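Local coordinates for protein dihydroorotase (Saccharomyces cerevisiae S288C, PDB 6L0A) that catalyses the zinc-dependent, reversible interconversion of N-carbamoyl-L-aspartate and dihydroorotate in the third step of de novo pyrimidine biosynthesis, at residues Q289-Q294 against E298-F303; Y252-S257 against I309-V314; D219-A222 against N227-K230; A159-L164 against I187-D192; C23-P28 against I338-D343. One frame throughout, in Å; residues are numbered along the deposited sequence.

Contact 1: residues Q289-Q294 against E298-F303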
# COMPACT_ATOMS: atom_id res chain seq x y z
N GLN C 289 -6.38 24.36 -3.90
CA GLN C 289 -6.96 23.85 -2.66
C GLN C 289 -5.93 23.83 -1.54
O GLN C 289 -6.20 24.26 -0.41
CB GLN C 289 -7.55 22.46 -2.89
CG GLN C 289 -8.55 22.02 -1.82
CD GLN C 289 -9.72 22.97 -1.73
OE1 GLN C 289 -10.31 23.35 -2.74
NE2 GLN C 289 -10.06 23.37 -0.50
N VAL C 290 -4.72 23.35 -1.85
CA VAL C 290 -3.67 23.24 -0.85
C VAL C 290 -3.20 24.61 -0.40
O VAL C 290 -3.04 24.87 0.80
CB VAL C 290 -2.50 22.40 -1.40
CG1 VAL C 290 -1.36 22.34 -0.39
CG2 VAL C 290 -3.01 21.02 -1.78
N PHE C 291 -2.96 25.51 -1.36
CA PHE C 291 -2.44 26.82 -0.99
C PHE C 291 -3.47 27.64 -0.21
O PHE C 291 -3.10 28.40 0.68
CB PHE C 291 -1.99 27.57 -2.25
CG PHE C 291 -0.62 27.15 -2.74
CD1 PHE C 291 -0.41 25.90 -3.30
CD2 PHE C 291 0.46 28.02 -2.64
CE1 PHE C 291 0.84 25.52 -3.76
CE2 PHE C 291 1.72 27.65 -3.09
CZ PHE C 291 1.91 26.39 -3.66
N GLU C 292 -4.75 27.46 -0.51
CA GLU C 292 -5.79 28.11 0.29
C GLU C 292 -5.80 27.58 1.71
O GLU C 292 -5.76 28.35 2.68
CB GLU C 292 -7.15 27.90 -0.37
CG GLU C 292 -8.31 28.29 0.54
CD GLU C 292 -9.49 28.82 -0.22
OE1 GLU C 292 -10.06 28.06 -1.04
OE2 GLU C 292 -9.85 30.00 -0.01
N GLU C 293 -5.83 26.25 1.86
CA GLU C 293 -5.84 25.66 3.19
C GLU C 293 -4.58 26.03 3.98
O GLU C 293 -4.63 26.12 5.21
CB GLU C 293 -6.00 24.14 3.07
CG GLU C 293 -7.35 23.72 2.47
CD GLU C 293 -7.48 22.22 2.23
OE1 GLU C 293 -6.49 21.49 2.48
OE2 GLU C 293 -8.56 21.77 1.78
N GLN C 294 -3.47 26.28 3.30
CA GLN C 294 -2.24 26.67 3.97
C GLN C 294 -2.11 28.17 4.16
O GLN C 294 -1.09 28.62 4.70
CB GLN C 294 -1.02 26.16 3.20
CG GLN C 294 -0.93 24.64 3.13
CD GLN C 294 -1.06 23.99 4.49
OE1 GLN C 294 -0.26 24.26 5.39
NE2 GLN C 294 -2.05 23.13 4.64
N GLU C 298 -0.69 33.70 -1.92
CA GLU C 298 0.25 34.63 -2.52
C GLU C 298 1.46 33.91 -3.12
O GLU C 298 2.14 34.49 -3.97
CB GLU C 298 0.71 35.67 -1.50
CG GLU C 298 1.86 35.21 -0.59
CD GLU C 298 1.37 34.61 0.72
OE1 GLU C 298 0.19 34.17 0.78
OE2 GLU C 298 2.16 34.58 1.69
N ASN C 299 1.74 32.68 -2.70
CA ASN C 299 2.87 31.92 -3.23
C ASN C 299 2.48 30.99 -4.37
O ASN C 299 3.34 30.28 -4.90
CB ASN C 299 3.56 31.13 -2.11
CG ASN C 299 4.50 32.00 -1.28
OD1 ASN C 299 4.73 33.16 -1.62
ND2 ASN C 299 5.05 31.44 -0.20
N LEU C 300 1.20 30.99 -4.77
CA LEU C 300 0.74 30.04 -5.77
C LEU C 300 1.36 30.32 -7.13
O LEU C 300 1.80 29.39 -7.81
CB LEU C 300 -0.79 30.08 -5.87
CG LEU C 300 -1.39 29.10 -6.87
CD1 LEU C 300 -1.09 27.66 -6.44
CD2 LEU C 300 -2.89 29.31 -7.04
N LYS C 301 1.40 31.59 -7.54
CA LYS C 301 1.91 31.90 -8.87
C LYS C 301 3.35 31.45 -9.04
O LYS C 301 3.75 31.00 -10.11
CB LYS C 301 1.78 33.40 -9.15
CG LYS C 301 2.38 33.81 -10.49
CD LYS C 301 1.64 34.99 -11.11
CE LYS C 301 2.11 35.23 -12.54
NZ LYS C 301 3.57 35.54 -12.56
N GLY C 302 4.16 31.57 -7.98
CA GLY C 302 5.52 31.09 -8.07
C GLY C 302 5.58 29.59 -8.29
O GLY C 302 6.34 29.10 -9.14
N PHE C 303 4.74 28.84 -7.57
CA PHE C 303 4.83 27.38 -7.59
C PHE C 303 4.33 26.81 -8.91
O PHE C 303 4.88 25.81 -9.40
CB PHE C 303 4.04 26.79 -6.42
CG PHE C 303 4.03 25.29 -6.39
CD1 PHE C 303 5.17 24.58 -6.03
CD2 PHE C 303 2.89 24.59 -6.72
CE1 PHE C 303 5.17 23.18 -6.02
CE2 PHE C 303 2.87 23.19 -6.70
CZ PHE C 303 4.02 22.50 -6.35
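Phe291, in the last turns of helix 283-293, and Leu300, at the start of helix 300-312, bring their CA atoms to within 6.6 Å of each other across a tight helix-to-helix connection. No hydrogen bond spans the two segments, and the contact is carried by the Phe291 ring. This ring leaves the helix with CG anti to the carbonyl carbon (chi1 -81°), which sends it across to the first turn of the next helix. Leu300 lays its CD1 methyl over one face, 3.8 Å from the centroid of the Phe291 ring and only 16° off the normal, a clear CH-pi contact. The outer end of the ring meets Phe303: Phe291 CZ approaches Phe303 CB to 3.5 Å. The two rings are inclined at 37°, an oblique pairing. Near Phe291 CE2 lies the backbone carbonyl O of Asn299, at 3.6 Å, while the Asn299 amide nitrogen is engaged elsewhere, with the carbonyl of Val247. With an alanine here instead of Phe291, Leu300 CD1 and Phe303 CB would probably lose the ring they pack on, and a gap would open between the helices. Val247 and Leu297 also touch the Phe291 ring. Leu300 and Phe303 lean further on Ile287 of helix 283-293, and Phe303 also meets Ala246 of helix 236-246.

Contact 2: residues Y252-S257 against I309-V314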
# COMPACT_ATOMS: atom_id res chain seq x y z
N TYR C 252 13.36 26.42 -5.86
CA TYR C 252 13.80 25.08 -6.24
C TYR C 252 12.72 24.02 -6.02
O TYR C 252 13.02 22.82 -6.09
CB TYR C 252 15.08 24.70 -5.50
CG TYR C 252 15.19 25.17 -4.06
CD1 TYR C 252 15.80 26.38 -3.75
CD2 TYR C 252 14.69 24.40 -3.02
CE1 TYR C 252 15.92 26.81 -2.44
CE2 TYR C 252 14.80 24.82 -1.70
CZ TYR C 252 15.42 26.02 -1.42
OH TYR C 252 15.52 26.44 -0.11
N PHE C 253 11.47 24.44 -5.76
CA PHE C 253 10.31 23.56 -5.76
C PHE C 253 9.28 24.15 -6.71
O PHE C 253 8.96 25.34 -6.61
CB PHE C 253 9.70 23.40 -4.36
CG PHE C 253 10.64 22.82 -3.33
CD1 PHE C 253 11.12 21.53 -3.45
CD2 PHE C 253 11.03 23.58 -2.23
CE1 PHE C 253 11.99 21.01 -2.51
CE2 PHE C 253 11.89 23.05 -1.28
CZ PHE C 253 12.37 21.76 -1.42
N PHE C 254 8.76 23.34 -7.64
CA PHE C 254 7.67 23.81 -8.48
C PHE C 254 6.83 22.63 -8.93
O PHE C 254 7.15 21.47 -8.65
CB PHE C 254 8.17 24.66 -9.67
CG PHE C 254 9.28 24.04 -10.48
CD1 PHE C 254 10.61 24.37 -10.23
CD2 PHE C 254 9.00 23.17 -11.53
CE1 PHE C 254 11.64 23.83 -11.00
CE2 PHE C 254 10.02 22.63 -12.30
CZ PHE C 254 11.34 22.96 -12.03
N PHE C 255 5.73 22.94 -9.62
CA PHE C 255 4.67 21.98 -9.89
C PHE C 255 5.02 21.07 -11.05
O PHE C 255 5.35 21.54 -12.14
CB PHE C 255 3.38 22.73 -10.21
CG PHE C 255 2.21 21.84 -10.55
CD1 PHE C 255 1.83 20.81 -9.70
CD2 PHE C 255 1.46 22.07 -11.70
CE1 PHE C 255 0.74 20.02 -10.00
CE2 PHE C 255 0.36 21.29 -12.00
CZ PHE C 255 -0.01 20.26 -11.15
N GLY C 256 4.93 19.76 -10.81
CA GLY C 256 4.90 18.79 -11.89
C GLY C 256 3.87 17.75 -11.50
O GLY C 256 4.04 17.08 -10.48
N SER C 257 2.79 17.62 -12.26
CA SER C 257 1.66 16.83 -11.77
C SER C 257 1.98 15.35 -11.73
O SER C 257 1.45 14.62 -10.88
CB SER C 257 0.44 17.06 -12.66
OG SER C 257 0.64 16.54 -13.96
N ILE C 309 8.96 28.15 -15.26
CA ILE C 309 9.37 28.95 -16.42
C ILE C 309 10.83 29.38 -16.29
O ILE C 309 11.59 29.32 -17.26
CB ILE C 309 8.43 30.16 -16.58
CG1 ILE C 309 7.14 29.73 -17.28
CG2 ILE C 309 9.12 31.30 -17.33
CD1 ILE C 309 6.04 30.77 -17.27
N SER C 310 11.24 29.79 -15.09
CA SER C 310 12.62 30.24 -14.89
C SER C 310 13.62 29.09 -15.03
O SER C 310 14.66 29.24 -15.68
CB SER C 310 12.74 30.91 -13.52
OG SER C 310 14.10 31.14 -13.17
N PHE C 311 13.32 27.93 -14.43
CA PHE C 311 14.26 26.81 -14.45
C PHE C 311 14.42 26.25 -15.86
O PHE C 311 15.54 25.91 -16.27
CB PHE C 311 13.78 25.71 -13.49
CG PHE C 311 14.78 24.62 -13.26
CD1 PHE C 311 15.75 24.75 -12.29
CD2 PHE C 311 14.75 23.46 -14.02
CE1 PHE C 311 16.69 23.74 -12.08
CE2 PHE C 311 15.68 22.46 -13.81
CZ PHE C 311 16.65 22.60 -12.82
N TYR C 312 13.33 26.11 -16.60
CA TYR C 312 13.40 25.60 -17.95
C TYR C 312 13.73 26.70 -18.95
O TYR C 312 13.86 26.41 -20.15
CB TYR C 312 12.09 24.91 -18.34
CG TYR C 312 11.99 23.47 -17.88
CD1 TYR C 312 11.51 23.15 -16.62
CD2 TYR C 312 12.39 22.43 -18.72
CE1 TYR C 312 11.43 21.81 -16.20
CE2 TYR C 312 12.31 21.11 -18.32
CZ TYR C 312 11.83 20.80 -17.06
OH TYR C 312 11.76 19.48 -16.67
N GLU C 313 13.85 27.94 -18.47
CA GLU C 313 14.18 29.11 -19.28
C GLU C 313 13.26 29.20 -20.50
O GLU C 313 13.71 29.28 -21.65
CB GLU C 313 15.66 29.10 -19.68
CG GLU C 313 16.55 29.09 -18.44
CD GLU C 313 18.05 28.97 -18.75
OE1 GLU C 313 18.59 29.88 -19.40
OE2 GLU C 313 18.65 27.96 -18.34
N VAL C 314 11.96 29.18 -20.23
CA VAL C 314 10.93 29.29 -21.25
C VAL C 314 10.85 30.74 -21.70
O VAL C 314 10.73 31.64 -20.86
CB VAL C 314 9.58 28.80 -20.72
CG1 VAL C 314 8.52 28.80 -21.82
CG2 VAL C 314 9.71 27.40 -20.11
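Phe254, in the middle of strand 253-255, faces Phe311 and Tyr312 in the closing turn of helix 300-312, which ends in a Schellman motif: Glu313, with positive phi, is its C-prime residue, and Val314 N bonds back to Ile309 O at 3.0 Å. Phe254 leaves the strand on the helix side, and its first torsion, chi1 50° with CG between the backbone N and the carbonyl carbon, turns the ring onto Phe311. The far end of its ring does the touching. Phe254 CE1 lies 3.8 Å from Phe311 CB, and Phe254 CZ is 4.0 Å from Phe311 CD2, so the ring meets both the stem and the near flank of its partner. The two side chains cross at about a right angle, with ring planes inclined at 45° and centroids 5.7 Å apart. Tyr312 closes in on CE2, on the other side of CZ from CE1: Phe254 CE2 approaches the edge of the Tyr312 ring at CE1, 4.2 Å away. The hydroxyl of Tyr312 takes no part here, being hydrogen-bonded to Asn135. Ile177 of strand 175-178 touches all three aromatic side chains, and Ala206 of strand 205-209 touches both phenylalanines. Strand 253-255 belongs to the parallel sheet of the TIM-barrel fold, and helix 300-312 packs against it. Between 252-257 and 309-314 the contact is apolar, with no hydrogen bond: buried rings pack by van der Waals contact, and the tyrosine's polar end is directed to a separate partner.

Contact 3: residues D219-A222 against N227-K230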
# COMPACT_ATOMS: atom_id res chain seq x y z
N ASP C 219 -2.15 5.56 3.92
CA ASP C 219 -3.50 5.11 4.27
C ASP C 219 -4.46 5.25 3.10
O ASP C 219 -5.44 4.50 3.02
CB ASP C 219 -4.05 5.91 5.45
CG ASP C 219 -3.52 5.42 6.76
OD1 ASP C 219 -2.39 4.90 6.79
OD2 ASP C 219 -4.23 5.57 7.77
N ASP C 220 -4.22 6.21 2.22
CA ASP C 220 -5.17 6.46 1.14
C ASP C 220 -5.03 5.53 -0.04
O ASP C 220 -5.97 5.41 -0.83
CB ASP C 220 -5.04 7.91 0.66
CG ASP C 220 -5.30 8.91 1.76
OD1 ASP C 220 -6.36 8.80 2.40
OD2 ASP C 220 -4.45 9.79 1.99
N TRP C 221 -3.88 4.86 -0.22
CA TRP C 221 -3.76 3.93 -1.33
C TRP C 221 -3.68 2.47 -0.91
O TRP C 221 -3.80 1.60 -1.78
CB TRP C 221 -2.56 4.27 -2.24
CG TRP C 221 -1.19 4.22 -1.60
CD1 TRP C 221 -0.49 5.28 -1.10
CD2 TRP C 221 -0.35 3.07 -1.44
NE1 TRP C 221 0.72 4.86 -0.61
CE2 TRP C 221 0.84 3.51 -0.81
CE3 TRP C 221 -0.48 1.71 -1.76
CZ2 TRP C 221 1.88 2.64 -0.48
CZ3 TRP C 221 0.55 0.84 -1.45
CH2 TRP C 221 1.71 1.31 -0.81
N ALA C 222 -3.55 2.17 0.38
CA ALA C 222 -3.35 0.78 0.79
C ALA C 222 -4.43 -0.15 0.22
O ALA C 222 -4.13 -1.23 -0.30
CB ALA C 222 -3.30 0.69 2.32
N ASN C 227 -5.42 5.37 -6.01
CA ASN C 227 -4.45 6.28 -5.42
C ASN C 227 -3.02 5.72 -5.41
O ASN C 227 -2.14 6.36 -4.85
CB ASN C 227 -4.87 6.63 -3.98
CG ASN C 227 -6.09 7.53 -3.94
OD1 ASN C 227 -6.30 8.33 -4.86
ND2 ASN C 227 -6.90 7.39 -2.90
N PHE C 228 -2.79 4.55 -6.00
CA PHE C 228 -1.45 3.97 -6.02
C PHE C 228 -0.65 4.59 -7.17
O PHE C 228 -1.10 4.56 -8.31
CB PHE C 228 -1.54 2.44 -6.20
CG PHE C 228 -0.23 1.76 -6.46
CD1 PHE C 228 0.76 1.74 -5.49
CD2 PHE C 228 0.00 1.11 -7.68
CE1 PHE C 228 1.98 1.10 -5.73
CE2 PHE C 228 1.23 0.46 -7.92
CZ PHE C 228 2.21 0.47 -6.95
N CYS C 229 0.52 5.15 -6.87
CA CYS C 229 1.42 5.61 -7.91
C CYS C 229 2.85 5.40 -7.43
O CYS C 229 3.07 4.97 -6.30
CB CYS C 229 1.17 7.10 -8.19
SG CYS C 229 1.52 8.02 -6.63
N LYS C 230 3.82 5.71 -8.28
CA LYS C 230 5.21 5.67 -7.86
C LYS C 230 5.81 7.07 -7.99
O LYS C 230 5.46 7.80 -8.92
CB LYS C 230 6.04 4.67 -8.71
CG LYS C 230 5.53 3.20 -8.65
CD LYS C 230 5.54 2.64 -7.23
CE LYS C 230 6.94 2.40 -6.74
NZ LYS C 230 7.56 1.12 -7.29
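Asn227 faces Trp221 and Asp220 across a short chain reversal, the CA atoms of Asn227 and Trp221 being 4.8 Å apart. From the base of the Asn227 side chain outward, CB is the first atom to make contact: it lies 3.7 Å from Trp221 CB and close to the Asp220 carbonyl oxygen. With CG anti to the carbonyl carbon (chi1 -71°), the amide is carried past CB to that same carbonyl. At the tip, Asn227 ND2 donates a nearly straight hydrogen bond to Asp220 O, 3.0 Å long with an N-H...O angle of 172°. The acceptor lies in the plane of the Asn227 amide, but the donor stands well above the carbonyl plane of Asp220. The same oxygen also accepts a bond from Asn224 ND2, so two amide side chains grip one carbonyl at the end of the short, weakly bonded helix 218-221. A leucine here has no N-H to offer, and Asp220 O would probably be left with Asn224 alone of the two amides, the turn less firmly fixed. Trp221 CB is in van der Waals contact with the carbonyl Asn227 O at 3.4 Å, and the apolar contact is that of Trp221 CE3 with Phe228 CD1 at 3.9 Å, the rings inclined at 51°. The Trp221 indole N-H is held by Ala233 O, and the ring meets Trp221 of the second subunit. The chain reversal between 219-222 and 227-230 thus lies at the dimer interface and leads directly into Lys230, which touches the malate bound in the active-site pocket.

Contact 4: residues A159-L164 against I187-D192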
# COMPACT_ATOMS: atom_id res chain seq x y z
N ALA C 159 16.97 6.04 -0.52
CA ALA C 159 18.14 5.28 -0.96
C ALA C 159 18.76 5.86 -2.23
O ALA C 159 19.95 5.64 -2.47
CB ALA C 159 17.75 3.82 -1.20
N PHE C 160 17.99 6.58 -3.03
CA PHE C 160 18.47 7.20 -4.26
C PHE C 160 19.26 8.48 -4.01
O PHE C 160 20.01 8.91 -4.89
CB PHE C 160 17.29 7.50 -5.18
CG PHE C 160 17.68 8.03 -6.53
CD1 PHE C 160 17.92 7.15 -7.58
CD2 PHE C 160 17.79 9.40 -6.76
CE1 PHE C 160 18.28 7.62 -8.84
CE2 PHE C 160 18.16 9.88 -8.00
CZ PHE C 160 18.39 8.98 -9.05
N LEU C 161 19.08 9.12 -2.85
CA LEU C 161 19.64 10.45 -2.65
C LEU C 161 21.16 10.51 -2.81
O LEU C 161 21.65 11.49 -3.39
CB LEU C 161 19.19 10.99 -1.29
CG LEU C 161 17.69 11.26 -1.17
CD1 LEU C 161 17.33 11.74 0.23
CD2 LEU C 161 17.24 12.28 -2.21
N PRO C 162 21.95 9.53 -2.36
CA PRO C 162 23.39 9.56 -2.69
C PRO C 162 23.66 9.62 -4.19
O PRO C 162 24.59 10.33 -4.61
CB PRO C 162 23.93 8.27 -2.07
CG PRO C 162 22.99 7.98 -0.93
CD PRO C 162 21.63 8.44 -1.41
N ALA C 163 22.88 8.90 -5.00
CA ALA C 163 23.07 8.94 -6.45
C ALA C 163 22.83 10.35 -6.98
O ALA C 163 23.59 10.83 -7.84
CB ALA C 163 22.14 7.95 -7.14
N LEU C 164 21.78 11.02 -6.50
CA LEU C 164 21.53 12.40 -6.89
C LEU C 164 22.72 13.29 -6.57
O LEU C 164 23.16 14.10 -7.40
CB LEU C 164 20.28 12.93 -6.19
CG LEU C 164 19.95 14.41 -6.40
CD1 LEU C 164 19.74 14.70 -7.89
CD2 LEU C 164 18.75 14.83 -5.56
N ILE C 187 13.22 16.26 0.61
CA ILE C 187 13.06 17.71 0.76
C ILE C 187 14.30 18.31 1.43
O ILE C 187 14.83 19.33 0.98
CB ILE C 187 11.78 18.03 1.55
CG1 ILE C 187 10.53 17.63 0.77
CG2 ILE C 187 11.72 19.52 1.88
CD1 ILE C 187 10.53 18.08 -0.69
N LYS C 188 14.76 17.68 2.52
CA LYS C 188 15.96 18.16 3.20
C LYS C 188 17.16 18.19 2.28
O LYS C 188 17.98 19.11 2.33
CB LYS C 188 16.27 17.29 4.41
CG LYS C 188 15.38 17.48 5.60
CD LYS C 188 16.05 16.81 6.79
CE LYS C 188 15.09 16.59 7.91
NZ LYS C 188 15.79 15.89 9.03
N THR C 189 17.31 17.16 1.43
CA THR C 189 18.47 17.12 0.55
C THR C 189 18.40 18.21 -0.52
O THR C 189 19.41 18.88 -0.79
CB THR C 189 18.58 15.73 -0.09
OG1 THR C 189 18.98 14.80 0.92
CG2 THR C 189 19.62 15.72 -1.22
N ILE C 190 17.22 18.42 -1.12
CA ILE C 190 17.06 19.52 -2.08
C ILE C 190 17.32 20.86 -1.40
O ILE C 190 17.94 21.76 -1.98
CB ILE C 190 15.67 19.48 -2.73
CG1 ILE C 190 15.46 18.16 -3.47
CG2 ILE C 190 15.47 20.67 -3.68
CD1 ILE C 190 16.42 17.95 -4.61
N GLU C 191 16.86 21.01 -0.16
CA GLU C 191 17.07 22.26 0.55
C GLU C 191 18.55 22.52 0.80
O GLU C 191 19.04 23.64 0.63
CB GLU C 191 16.28 22.25 1.86
CG GLU C 191 14.84 22.74 1.72
CD GLU C 191 14.10 22.76 3.04
OE1 GLU C 191 14.48 21.99 3.94
OE2 GLU C 191 13.14 23.55 3.16
N ASP C 192 19.29 21.47 1.15
CA ASP C 192 20.70 21.64 1.46
C ASP C 192 21.56 21.82 0.21
O ASP C 192 22.53 22.58 0.24
CB ASP C 192 21.18 20.47 2.31
CG ASP C 192 20.59 20.50 3.68
OD1 ASP C 192 20.47 19.43 4.31
OD2 ASP C 192 20.20 21.62 4.12
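Leu161 CG and Thr189 OG1 are both anti to the carbonyl carbon (chi1 -66° and -71°), which sets Leu161 CD1 against Thr189 OG1, and the two side chains slide past each other in opposite directions. The methyl Leu161 CD1 ends 3.5 Å from Thr189 OG1, a van der Waals contact between a carbon and a hydroxyl whose own weak hydrogen bond goes to Ser185 O within its helix. One turn on, Leu164 has CG anti to the backbone N instead (chi1 174°), and its CD2 meets Ile190 CD1 at 4.0 Å, the two side chains crossing at about a right angle. No hydrogen bond joins the segments, and the helices come closest at Leu161 and Thr189, whose CA atoms are 7.5 Å apart. Leu178 of strand 175-178 lies beneath, touching Leu161, Leu164 and Ile190, while Phe253 of strand 253-255 continues the packing beyond Ile190. Two helices side by side over parallel strands, with strand 175-178 between them in the chain, are the repeating beta-alpha layer of the TIM-barrel fold of the metallo-dependent hydrolases.

Contact 5: residues C23-P28 against I338-D343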
# COMPACT_ATOMS: atom_id res chain seq x y z
N CYS C 23 -4.53 9.58 -25.71
CA CYS C 23 -3.92 10.87 -25.98
C CYS C 23 -4.94 11.89 -26.47
O CYS C 23 -4.89 13.06 -26.09
CB CYS C 23 -2.80 10.71 -27.00
SG CYS C 23 -1.81 12.19 -27.29
N GLU C 24 -5.85 11.46 -27.34
CA GLU C 24 -6.90 12.36 -27.81
C GLU C 24 -7.81 12.81 -26.68
O GLU C 24 -8.28 13.95 -26.68
CB GLU C 24 -7.71 11.67 -28.90
CG GLU C 24 -6.86 11.23 -30.08
CD GLU C 24 -7.68 10.71 -31.24
OE1 GLU C 24 -8.92 10.64 -31.11
OE2 GLU C 24 -7.08 10.35 -32.28
N LEU C 25 -8.04 11.94 -25.70
CA LEU C 25 -8.86 12.32 -24.56
C LEU C 25 -8.14 13.32 -23.67
O LEU C 25 -8.71 14.34 -23.27
CB LEU C 25 -9.26 11.07 -23.76
CG LEU C 25 -10.01 11.20 -22.44
CD1 LEU C 25 -11.26 12.06 -22.56
CD2 LEU C 25 -10.36 9.81 -21.93
N VAL C 26 -6.87 13.06 -23.37
CA VAL C 26 -6.21 13.72 -22.25
C VAL C 26 -5.49 15.00 -22.65
O VAL C 26 -5.43 15.94 -21.86
CB VAL C 26 -5.24 12.72 -21.60
CG1 VAL C 26 -4.28 13.43 -20.65
CG2 VAL C 26 -6.05 11.66 -20.86
N THR C 27 -4.94 15.07 -23.86
CA THR C 27 -4.16 16.24 -24.24
C THR C 27 -4.96 17.54 -24.17
O THR C 27 -4.41 18.54 -23.67
CB THR C 27 -3.55 16.03 -25.63
OG1 THR C 27 -2.72 14.87 -25.62
CG2 THR C 27 -2.70 17.24 -26.04
N PRO C 28 -6.22 17.60 -24.60
CA PRO C 28 -7.00 18.83 -24.37
C PRO C 28 -7.20 19.17 -22.90
O PRO C 28 -7.42 20.34 -22.58
CB PRO C 28 -8.34 18.54 -25.07
CG PRO C 28 -8.04 17.47 -26.06
CD PRO C 28 -6.99 16.61 -25.38
N ILE C 338 -13.88 10.25 -15.83
CA ILE C 338 -13.53 11.04 -17.01
C ILE C 338 -13.51 10.07 -18.18
O ILE C 338 -12.76 9.09 -18.16
CB ILE C 338 -12.18 11.75 -16.86
CG1 ILE C 338 -12.09 12.49 -15.52
CG2 ILE C 338 -11.93 12.71 -18.01
CD1 ILE C 338 -12.87 13.79 -15.48
N SER C 339 -14.33 10.34 -19.20
CA SER C 339 -14.53 9.39 -20.28
C SER C 339 -14.53 10.10 -21.63
O SER C 339 -14.87 11.28 -21.72
CB SER C 339 -15.85 8.62 -20.11
OG SER C 339 -15.98 7.62 -21.10
N ASP C 340 -14.14 9.36 -22.67
CA ASP C 340 -14.23 9.82 -24.04
C ASP C 340 -15.50 9.34 -24.73
O ASP C 340 -15.67 9.59 -25.93
CB ASP C 340 -13.00 9.38 -24.85
CG ASP C 340 -12.92 7.86 -25.05
OD1 ASP C 340 -13.73 7.11 -24.46
OD2 ASP C 340 -12.03 7.43 -25.81
N GLY C 341 -16.40 8.67 -24.01
CA GLY C 341 -17.61 8.14 -24.60
C GLY C 341 -17.43 6.93 -25.48
O GLY C 341 -18.42 6.41 -26.01
N LYS C 342 -16.20 6.46 -25.68
CA LYS C 342 -15.98 5.23 -26.42
C LYS C 342 -15.52 4.13 -25.47
O LYS C 342 -16.32 3.64 -24.67
CB LYS C 342 -14.99 5.47 -27.56
CG LYS C 342 -15.54 6.44 -28.61
CD LYS C 342 -14.48 6.87 -29.62
CE LYS C 342 -14.03 8.30 -29.35
NZ LYS C 342 -14.79 9.30 -30.16
N ASP C 343 -14.24 3.76 -25.51
CA ASP C 343 -13.76 2.63 -24.72
C ASP C 343 -12.95 3.03 -23.49
O ASP C 343 -12.44 2.15 -22.80
CB ASP C 343 -12.92 1.69 -25.58
CG ASP C 343 -13.74 1.00 -26.66
OD1 ASP C 343 -14.97 1.21 -26.70
OD2 ASP C 343 -13.15 0.24 -27.46
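Leu25 of helix 20-32 packs against Ser339 and Asp340 where strand 338-339 runs into the turn of a beta hairpin with strand 345-346, a turn shaped by overlapping ST and Asx motifs. The contact across the segments is purely van der Waals. Leu25 CG is anti to the backbone N (chi1 174°), which extends the isobutyl group towards the hairpin, where its two methyls lie against the bend: Leu25 CD1 lies 3.8 Å from Ser339 O, and Leu25 CD2 is 3.9 Å from Asp340 N. Asp340 CB also rests on Leu25 CD1, at 3.9 Å, the two side chains crossing at about a right angle. Ile344 and Ile346 touch Leu25 as well, so the leucine is buried beneath a largely exposed turn. Hydrogen bonds act within each partner and set its shape. Ser339 OG accepts from Gly341 N at 3.1 Å, closing the ST turn, and is also bonded to Ile344 O. Asp340 OD1 accepts from Lys342 N at 2.8 Å, forming the Asx turn, and from Ile344 N, so its carboxylate faces the hairpin backbone while its CB meets the leucine. Gly341, within both turns, has positive phi, which by itself favours glycine. On the helix, the Cys23 carbonyl oxygen is gripped twice by one residue: Thr27 N and Thr27 OG1 reach Cys23 O from opposite faces of its plane, the hydroxyl at 2.9 Å.

How the contacts relate
Contacts 1 and 2 share helix 300-312 and touch directly: Phe303 O lies 3.0 Å from Phe255 N, a probable hydrogen bond tying the helix to strand 253-255. Contact 2 also meets contact 4, where Phe253 CE1 packs on Ile190 CG2 at 3.7 Å; strand 253-255 thus meets helix 184-193 through Phe253 and helix 300-312 through Phe254 on its other side. Contact 3 stands apart, its nearest atoms about 8 Å from contact 2, but it holds a residue of the malate pocket, Lys230, with the Phe228 side chain about 8 Å from the malate. The Tyr312 side chain in contact 2 is about 11 Å from a zinc ion. Contact 5, centred about 37 Å from contact 4, closes the chain loop enclosing all the others.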